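DUF1611 domain-containing protein (Anabaena variabilis, PDB 2OBN) is of unknown function but carries a Rossmann-like domain and a P-loop domain, and may therefore bind nucleotides or related phosphates. Local coordinates at residues V155-T160 with M167-E172; F186-Q191 with M195-G200; D199-D204 with A212-Q217. The protein carries 2 engineered substitutions. All blocks are in the same frame, centred on the assembly; numbering follows the deposited sequence.

Contact 1: residues V155-T160 with M167-E172; sequences VLTVGT and MSTSLE. With PO4 (phosphate ion), chain G.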
loop_
_atom_site.group_PDB
_atom_site.type_symbol
_atom_site.label_atom_id
_atom_site.label_comp_id
_atom_site.label_asym_id
_atom_site.label_seq_id
_atom_site.Cartn_x
_atom_site.Cartn_y
_atom_site.Cartn_z
ATOM N N VAL B 155 -9.525 10.993 14.156
ATOM C CA VAL B 155 -9.462 9.766 14.918
ATOM C C VAL B 155 -9.520 8.562 13.994
ATOM O O VAL B 155 -10.497 8.375 13.260
ATOM C CB VAL B 155 -10.655 9.671 15.910
ATOM C CG1 VAL B 155 -10.473 8.490 16.871
ATOM C CG2 VAL B 155 -10.817 10.990 16.692
ATOM N N LEU B 156 -8.451 7.770 14.036
ATOM C CA LEU B 156 -8.336 6.556 13.268
ATOM C C LEU B 156 -8.442 5.336 14.183
ATOM O O LEU B 156 -7.761 5.254 15.211
ATOM C CB LEU B 156 -6.970 6.505 12.571
ATOM C CG LEU B 156 -6.640 5.218 11.799
ATOM C CD1 LEU B 156 -7.643 5.028 10.652
ATOM C CD2 LEU B 156 -5.203 5.258 11.270
ATOM N N THR B 157 -9.299 4.392 13.802
ATOM C CA THR B 157 -9.366 3.125 14.490
ATOM C C THR B 157 -8.291 2.260 13.868
ATOM O O THR B 157 -8.106 2.268 12.649
ATOM C CB THR B 157 -10.754 2.443 14.396
ATOM O OG1 THR B 157 -11.311 2.643 13.095
ATOM C CG2 THR B 157 -11.694 3.035 15.429
ATOM N N VAL B 158 -7.538 1.582 14.727
ATOM C CA VAL B 158 -6.470 0.669 14.320
ATOM C C VAL B 158 -6.784 -0.652 15.008
ATOM O O VAL B 158 -7.575 -0.661 15.951
ATOM C CB VAL B 158 -5.052 1.243 14.659
ATOM C CG1 VAL B 158 -4.814 2.525 13.856
ATOM C CG2 VAL B 158 -4.879 1.540 16.138
ATOM N N GLY B 159 -6.220 -1.769 14.548
ATOM C CA GLY B 159 -6.548 -3.049 15.174
ATOM C C GLY B 159 -5.455 -4.083 15.339
ATOM O O GLY B 159 -4.405 -4.034 14.688
ATOM N N THR B 160 -5.729 -5.044 16.223
ATOM C CA THR B 160 -4.809 -6.181 16.460
ATOM C C THR B 160 -4.984 -7.267 15.391
ATOM O O THR B 160 -4.198 -8.204 15.340
ATOM C CB THR B 160 -4.988 -6.802 17.854
ATOM O OG1 THR B 160 -6.345 -7.207 18.034
ATOM C CG2 THR B 160 -4.667 -5.836 18.900
HETATM N N MSE B 167 -14.687 -0.743 12.025
HETATM C CA MSE B 167 -15.722 0.086 11.398
HETATM C C MSE B 167 -16.842 0.358 12.383
HETATM O O MSE B 167 -17.316 1.493 12.499
HETATM C CB MSE B 167 -16.306 -0.569 10.151
HETATM C CG MSE B 167 -17.157 0.400 9.334
HETATM SE SE MSE B 167 -18.040 -0.391 7.791
HETATM C CE MSE B 167 -19.371 -1.298 8.744
ATOM N N SER B 168 -17.277 -0.686 13.070
ATOM C CA SER B 168 -18.287 -0.554 14.103
ATOM C C SER B 168 -17.914 0.510 15.139
ATOM O O SER B 168 -18.752 1.335 15.513
ATOM C CB SER B 168 -18.507 -1.901 14.795
ATOM O OG SER B 168 -18.971 -2.839 13.852
ATOM N N THR B 169 -16.657 0.474 15.585
ATOM C CA THR B 169 -16.115 1.423 16.557
ATOM C C THR B 169 -16.100 2.857 16.033
ATOM O O THR B 169 -16.477 3.798 16.749
ATOM C CB THR B 169 -14.691 1.002 16.942
ATOM O OG1 THR B 169 -14.735 -0.311 17.493
ATOM C CG2 THR B 169 -14.080 1.918 17.964
ATOM N N SER B 170 -15.663 3.034 14.790
ATOM C CA SER B 170 -15.634 4.372 14.187
ATOM C C SER B 170 -17.046 4.918 14.081
ATOM O O SER B 170 -17.272 6.085 14.343
ATOM C CB SER B 170 -14.991 4.353 12.792
ATOM O OG SER B 170 -13.621 4.035 12.849
ATOM N N LEU B 171 -17.991 4.057 13.704
ATOM C CA LEU B 171 -19.387 4.453 13.581
ATOM C C LEU B 171 -20.006 4.796 14.937
ATOM O O LEU B 171 -20.650 5.833 15.076
ATOM C CB LEU B 171 -20.208 3.344 12.907
ATOM C CG LEU B 171 -20.054 3.124 11.399
ATOM C CD1 LEU B 171 -20.806 1.858 10.976
ATOM C CD2 LEU B 171 -20.538 4.331 10.617
ATOM N N GLU B 172 -19.829 3.925 15.922
ATOM C CA GLU B 172 -20.347 4.194 17.263
ATOM C C GLU B 172 -19.746 5.480 17.819
ATOM O O GLU B 172 -20.458 6.249 18.454
ATOM C CB GLU B 172 -20.067 3.033 18.231
ATOM C CG GLU B 172 -20.788 1.702 17.911
ATOM C CD GLU B 172 -22.292 1.716 18.178
ATOM O OE1 GLU B 172 -22.823 2.772 18.563
ATOM O OE2 GLU B 172 -22.947 0.659 17.994
HETATM P P PO4 G . -13.290 -4.435 10.729
HETATM O O1 PO4 G . -12.799 -5.097 9.455
HETATM O O2 PO4 G . -13.635 -2.981 10.435
HETATM O O3 PO4 G . -14.550 -5.087 11.206
HETATM O O4 PO4 G . -12.258 -4.486 11.817
HETATM O O HOH W 1 -12.459 6.302 13.681
#
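The contact belongs to the strand–loop–helix unit of a P-loop domain: Thr157, on strand 153-159, meets Thr169 and Ser170 near the start of helix 166-179. Two hydroxyls form its polar centre. Thr157 OG1 and Ser170 OG share a hydrogen bond of 2.7 Å. The Thr157 hydroxyl lies between its own backbone N and carbonyl carbon, chi1 38°, and this brings OG1 to the helix. Weak hydrogen bonds also link Thr157 OG1 to Gly233 N and to Lys166 O. Lys166 O has a second weak link, to Ser170 OG.

The methyl branch makes the apolar half. Thr157 CG2 meets Thr169 CG2 at 3.7 Å, the two side chains crossing at a slant. Thr169 OG1 hydrogen-bonds to Gly165 O, just before the helix. Thr157 CG2 also comes within 3.4 Å of Ser170 OG, so this oxygen meets both branches of the threonine.

At the loop end, a phosphate ion, probably from the crystallisation liquor, occupies the anion-binding turn. Ile164 N, Gly165 N and Lys166 NZ bind it. Met167 N, of a selenomethionine, donates to phosphate O2 at 2.9 Å, with an N-H...O angle of 149°. A water completes the strand-to-helix link, donating to Val155 O at 2.9 Å and sharing a 2.7 Å hydrogen bond with Ser170 OG.

Contact 2: residues F186-Q191 with M195-G200; sequences FLATGQ and MLEGDG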
loop_
_atom_site.group_PDB
_atom_site.type_symbol
_atom_site.label_atom_id
_atom_site.label_comp_id
_atom_site.label_asym_id
_atom_site.label_seq_id
_atom_site.Cartn_x
_atom_site.Cartn_y
_atom_site.Cartn_z
ATOM N N PHE B 186 -18.134 10.602 9.530
ATOM C CA PHE B 186 -17.544 9.277 9.382
ATOM C C PHE B 186 -17.002 9.184 7.951
ATOM O O PHE B 186 -17.684 9.590 7.018
ATOM C CB PHE B 186 -18.594 8.193 9.639
ATOM C CG PHE B 186 -18.155 6.816 9.208
ATOM C CD1 PHE B 186 -17.322 6.059 10.007
ATOM C CD2 PHE B 186 -18.567 6.291 7.981
ATOM C CE1 PHE B 186 -16.887 4.796 9.591
ATOM C CE2 PHE B 186 -18.144 5.044 7.565
ATOM C CZ PHE B 186 -17.296 4.292 8.378
ATOM N N LEU B 187 -15.777 8.666 7.789
ATOM C CA LEU B 187 -15.126 8.514 6.470
ATOM C C LEU B 187 -14.824 7.060 6.181
ATOM O O LEU B 187 -14.112 6.409 6.931
ATOM C CB LEU B 187 -13.844 9.335 6.403
ATOM C CG LEU B 187 -14.057 10.841 6.497
ATOM C CD1 LEU B 187 -12.721 11.541 6.516
ATOM C CD2 LEU B 187 -14.906 11.337 5.352
ATOM N N ALA B 188 -15.387 6.559 5.088
ATOM C CA ALA B 188 -15.263 5.159 4.705
ATOM C C ALA B 188 -13.976 4.918 3.941
ATOM O O ALA B 188 -13.603 5.720 3.096
ATOM C CB ALA B 188 -16.462 4.733 3.851
ATOM N N THR B 189 -13.333 3.788 4.235
ATOM C CA THR B 189 -12.054 3.415 3.650
ATOM C C THR B 189 -12.019 1.962 3.077
ATOM O O THR B 189 -10.946 1.462 2.696
ATOM C CB THR B 189 -10.971 3.544 4.707
ATOM O OG1 THR B 189 -11.292 2.673 5.798
ATOM C CG2 THR B 189 -10.879 4.977 5.209
ATOM N N GLY B 190 -13.182 1.302 3.009
ATOM C CA GLY B 190 -13.300 -0.050 2.461
ATOM C C GLY B 190 -14.588 -0.146 1.663
ATOM O O GLY B 190 -15.435 0.752 1.742
ATOM N N GLN B 191 -14.739 -1.218 0.885
ATOM C CA GLN B 191 -15.939 -1.384 0.015
ATOM C C GLN B 191 -17.269 -1.360 0.791
ATOM O O GLN B 191 -18.242 -0.715 0.360
ATOM C CB GLN B 191 -15.839 -2.632 -0.905
ATOM C CG GLN B 191 -15.924 -4.033 -0.249
ATOM C CD GLN B 191 -14.679 -4.403 0.510
ATOM O OE1 GLN B 191 -13.668 -3.705 0.434
ATOM N NE2 GLN B 191 -14.733 -5.509 1.241
HETATM N N MSE B 195 -20.093 1.377 0.417
HETATM C CA MSE B 195 -21.471 0.953 0.110
HETATM C C MSE B 195 -22.485 1.526 1.094
HETATM O O MSE B 195 -23.601 1.888 0.705
HETATM C CB MSE B 195 -21.583 -0.568 0.061
HETATM C CG MSE B 195 -21.127 -1.133 -1.254
HETATM SE SE MSE B 195 -21.190 -3.049 -1.334
HETATM C CE MSE B 195 -19.442 -3.465 -0.766
ATOM N N LEU B 196 -22.093 1.617 2.363
ATOM C CA LEU B 196 -22.954 2.223 3.373
ATOM C C LEU B 196 -23.123 3.723 3.196
ATOM O O LEU B 196 -24.235 4.241 3.227
ATOM C CB LEU B 196 -22.410 1.976 4.780
ATOM C CG LEU B 196 -22.665 0.604 5.378
ATOM C CD1 LEU B 196 -22.056 0.566 6.762
ATOM C CD2 LEU B 196 -24.165 0.312 5.434
ATOM N N GLU B 197 -22.003 4.421 3.055
ATOM C CA GLU B 197 -22.027 5.872 2.949
ATOM C C GLU B 197 -22.353 6.361 1.559
ATOM O O GLU B 197 -22.832 7.480 1.402
ATOM C CB GLU B 197 -20.687 6.455 3.397
ATOM C CG GLU B 197 -20.419 6.252 4.877
ATOM C CD GLU B 197 -21.426 6.989 5.758
ATOM O OE1 GLU B 197 -21.725 8.168 5.469
ATOM O OE2 GLU B 197 -21.912 6.388 6.735
ATOM N N GLY B 198 -22.077 5.531 0.555
ATOM C CA GLY B 198 -22.278 5.901 -0.836
ATOM C C GLY B 198 -21.101 6.704 -1.359
ATOM O O GLY B 198 -21.132 7.170 -2.501
ATOM N N ASP B 199 -20.063 6.873 -0.535
ATOM C CA ASP B 199 -18.873 7.618 -0.926
ATOM C C ASP B 199 -17.692 7.239 -0.002
ATOM O O ASP B 199 -17.870 6.579 1.023
ATOM C CB ASP B 199 -19.156 9.128 -0.862
ATOM C CG ASP B 199 -18.303 9.943 -1.843
ATOM O OD1 ASP B 199 -17.199 9.498 -2.249
ATOM O OD2 ASP B 199 -18.758 11.050 -2.216
ATOM N N GLY B 200 -16.499 7.673 -0.382
ATOM C CA GLY B 200 -15.275 7.400 0.354
ATOM C C GLY B 200 -14.291 6.750 -0.587
ATOM O O GLY B 200 -14.312 7.037 -1.774
HETATM O O HOH W 2 -17.097 8.227 3.244
#
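The ring of Phe186 meets the carboxylate arm of Glu197 at its CD2-CE2 edge. Glu197 CG lies at that edge, in the ring plane, 3.6 Å from Phe186 CD2. The carboxylate follows obliquely, its plane turned 61° from the ring. Leu171 CD2 of helix 166-179 lies over one face of the ring, and Ser170 CB sits at the CE1 edge. Phe186 lies near the end of strand 184-187, an edge strand of the parallel sheet within this chain of the P-loop domain. Glu197 ends helix 191-197, which follows it. An alanine in place of Phe186 would probably leave the Glu197 arm without its apolar support and open a gap between the two helices.

Helix 191-197 starts after Gly190, at the N-cap position. In its first turn Met195 N donates to Gln191 O at 2.8 Å. Selenomethionine Met195 lies alongside Gln191, pointing the same way. Its chain bends at the end, chi3 -92°, and folds CE back to 3.6 Å from Gln191 CG.

After the helix, Gly198 takes a positive phi and the chain returns to the strand end. Gly200 CA passes 3.6 Å from Ala188 O, where a side chain on Gly200 would clash. Asp199 OD1, approached on its anti side, accepts from Gly200 N at 2.7 Å. A water accepts from Ala188 N at 3.0 Å and donates to Asp199 O.

Contact 3: residues D199-D204 with A212-Q217; sequences DGVALD and AGAVEQ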
loop_
_atom_site.group_PDB
_atom_site.type_symbol
_atom_site.label_atom_id
_atom_site.label_comp_id
_atom_site.label_asym_id
_atom_site.label_seq_id
_atom_site.Cartn_x
_atom_site.Cartn_y
_atom_site.Cartn_z
ATOM N N ASP B 199 -20.063 6.873 -0.535
ATOM C CA ASP B 199 -18.873 7.618 -0.926
ATOM C C ASP B 199 -17.692 7.239 -0.002
ATOM O O ASP B 199 -17.870 6.579 1.023
ATOM C CB ASP B 199 -19.156 9.128 -0.862
ATOM C CG ASP B 199 -18.303 9.943 -1.843
ATOM O OD1 ASP B 199 -17.199 9.498 -2.249
ATOM O OD2 ASP B 199 -18.758 11.050 -2.216
ATOM N N GLY B 200 -16.499 7.673 -0.382
ATOM C CA GLY B 200 -15.275 7.400 0.354
ATOM C C GLY B 200 -14.291 6.750 -0.587
ATOM O O GLY B 200 -14.312 7.037 -1.774
ATOM N N VAL B 201 -13.437 5.873 -0.065
ATOM C CA VAL B 201 -12.455 5.179 -0.898
ATOM C C VAL B 201 -12.186 3.740 -0.434
ATOM O O VAL B 201 -11.992 3.503 0.738
ATOM C CB VAL B 201 -11.100 5.965 -0.954
ATOM C CG1 VAL B 201 -10.529 6.221 0.442
ATOM C CG2 VAL B 201 -10.080 5.222 -1.813
ATOM N N ALA B 202 -12.198 2.784 -1.366
ATOM C CA ALA B 202 -11.848 1.400 -1.050
ATOM C C ALA B 202 -10.322 1.329 -1.136
ATOM O O ALA B 202 -9.765 0.947 -2.161
ATOM C CB ALA B 202 -12.483 0.446 -2.022
ATOM N N LEU B 203 -9.663 1.710 -0.047
ATOM C CA LEU B 203 -8.205 1.828 -0.004
ATOM C C LEU B 203 -7.403 0.595 -0.390
ATOM O O LEU B 203 -6.343 0.738 -0.995
ATOM C CB LEU B 203 -7.769 2.277 1.389
ATOM C CG LEU B 203 -6.297 2.616 1.593
ATOM C CD1 LEU B 203 -5.896 3.783 0.717
ATOM C CD2 LEU B 203 -6.029 2.928 3.059
ATOM N N ASP B 204 -7.896 -0.609 -0.092
ATOM C CA ASP B 204 -7.116 -1.824 -0.398
ATOM C C ASP B 204 -6.994 -2.146 -1.888
ATOM O O ASP B 204 -6.211 -3.019 -2.274
ATOM C CB ASP B 204 -7.575 -3.039 0.419
ATOM C CG ASP B 204 -8.933 -3.597 -0.008
ATOM O OD1 ASP B 204 -9.528 -3.166 -1.003
ATOM O OD2 ASP B 204 -9.407 -4.513 0.691
ATOM N N ALA B 212 -1.721 6.729 0.266
ATOM C CA ALA B 212 -1.742 7.800 1.253
ATOM C C ALA B 212 -2.475 9.013 0.696
ATOM O O ALA B 212 -3.214 9.692 1.418
ATOM C CB ALA B 212 -0.315 8.174 1.660
ATOM N N GLY B 213 -2.281 9.269 -0.595
ATOM C CA GLY B 213 -2.910 10.402 -1.294
ATOM C C GLY B 213 -4.418 10.242 -1.368
ATOM O O GLY B 213 -5.157 11.222 -1.316
ATOM N N ALA B 214 -4.870 8.991 -1.464
ATOM C CA ALA B 214 -6.295 8.693 -1.512
ATOM C C ALA B 214 -6.932 9.045 -0.174
ATOM O O ALA B 214 -8.044 9.536 -0.124
ATOM C CB ALA B 214 -6.522 7.198 -1.836
ATOM N N VAL B 215 -6.220 8.763 0.910
ATOM C CA VAL B 215 -6.716 9.065 2.262
ATOM C C VAL B 215 -6.644 10.578 2.493
ATOM O O VAL B 215 -7.617 11.191 2.923
ATOM C CB VAL B 215 -5.912 8.300 3.358
ATOM C CG1 VAL B 215 -6.374 8.699 4.758
ATOM C CG2 VAL B 215 -6.042 6.788 3.165
ATOM N N GLU B 216 -5.502 11.175 2.174
ATOM C CA GLU B 216 -5.332 12.610 2.344
ATOM C C GLU B 216 -6.424 13.398 1.613
ATOM O O GLU B 216 -7.011 14.312 2.166
ATOM C CB GLU B 216 -3.961 13.041 1.827
ATOM C CG GLU B 216 -3.648 14.480 2.058
ATOM C CD GLU B 216 -2.294 14.853 1.533
ATOM O OE1 GLU B 216 -2.135 14.939 0.298
ATOM O OE2 GLU B 216 -1.390 15.097 2.351
ATOM N N GLN B 217 -6.686 13.021 0.373
ATOM C CA GLN B 217 -7.681 13.695 -0.450
ATOM C C GLN B 217 -9.072 13.712 0.193
ATOM O O GLN B 217 -9.733 14.738 0.203
ATOM C CB GLN B 217 -7.752 13.018 -1.820
ATOM C CG GLN B 217 -8.459 13.805 -2.871
ATOM C CD GLN B 217 -8.806 12.938 -4.066
ATOM O OE1 GLN B 217 -9.546 11.944 -3.931
ATOM N NE2 GLN B 217 -8.292 13.314 -5.247
#
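Leu203 and Val215 meet with their side chains set at an angle to each other. The forked end of Leu203 faces a single methyl of the valine: CD1 and CD2 of Leu203 both lie 3.9 Å from Val215 CG2. Leu203 extends its CG away from the backbone N, chi1 -173°, and this carries the fork out toward helix 208-222. Val215 presents the methyl that stands beside its own backbone N.

Beside this pair, Val201 meets Ala214. Both turn their CB toward the opposite segment. Val201 CG2 reaches Ala214 CB at 4.1 Å. The other methyl, Val201 CG1, lies 4.2 Å from Ala214 O. Ala214 CB is also 4.3 Å from Leu203 CD1, so one small methyl touches both loop residues. The short side chain of Ala214 is consistent with the close approach of Val201 and Leu203 to the helix.

All four residues are buried, and the contact is purely apolar. Leu248 of helix 245-252 touches both Leu203 and Val215, while Met218 of helix 208-222 touches Val201. Nearby polar groups are held by other parts of the protein: Asp204 forms a salt bridge with Arg134, and its backbone hydrogen-bonds to the second subunit. Glu216 OE2 accepts from Ser144 N and Ala146 N.

Ala202 centres an inverse gamma turn between the two loop residues, and the closing bond of that turn is weak. The packing seats a connecting loop on the helix that follows it, within the beta-alpha-beta crossover from strand 184-187 to the adjacent parallel strand 228-231 of the P-loop domain.

How the contacts relate
The three contacts follow one another along the P-loop domain. Contact 1 closes before contact 2 opens, and contact 3 begins on Asp199 and Gly200, where contact 2 ends. Contacts 1 and 2 have centres about 13 Å apart and reach the same parallel sheet. Helix 166-179 and strand 184-187 follow each other in the chain, and the two contacts touch, with Met167 against Leu196. Contacts 2 and 3 are closer, about 10 Å between centres, and probable backbone hydrogen bonds join Ala188 to Val201 and Thr189 to Leu203. Contacts 1 and 3 do not touch, with centres about 16 Å apart. Contact 2 thus connects the phosphate-binding unit to the loop and helix 208-222 near the second subunit.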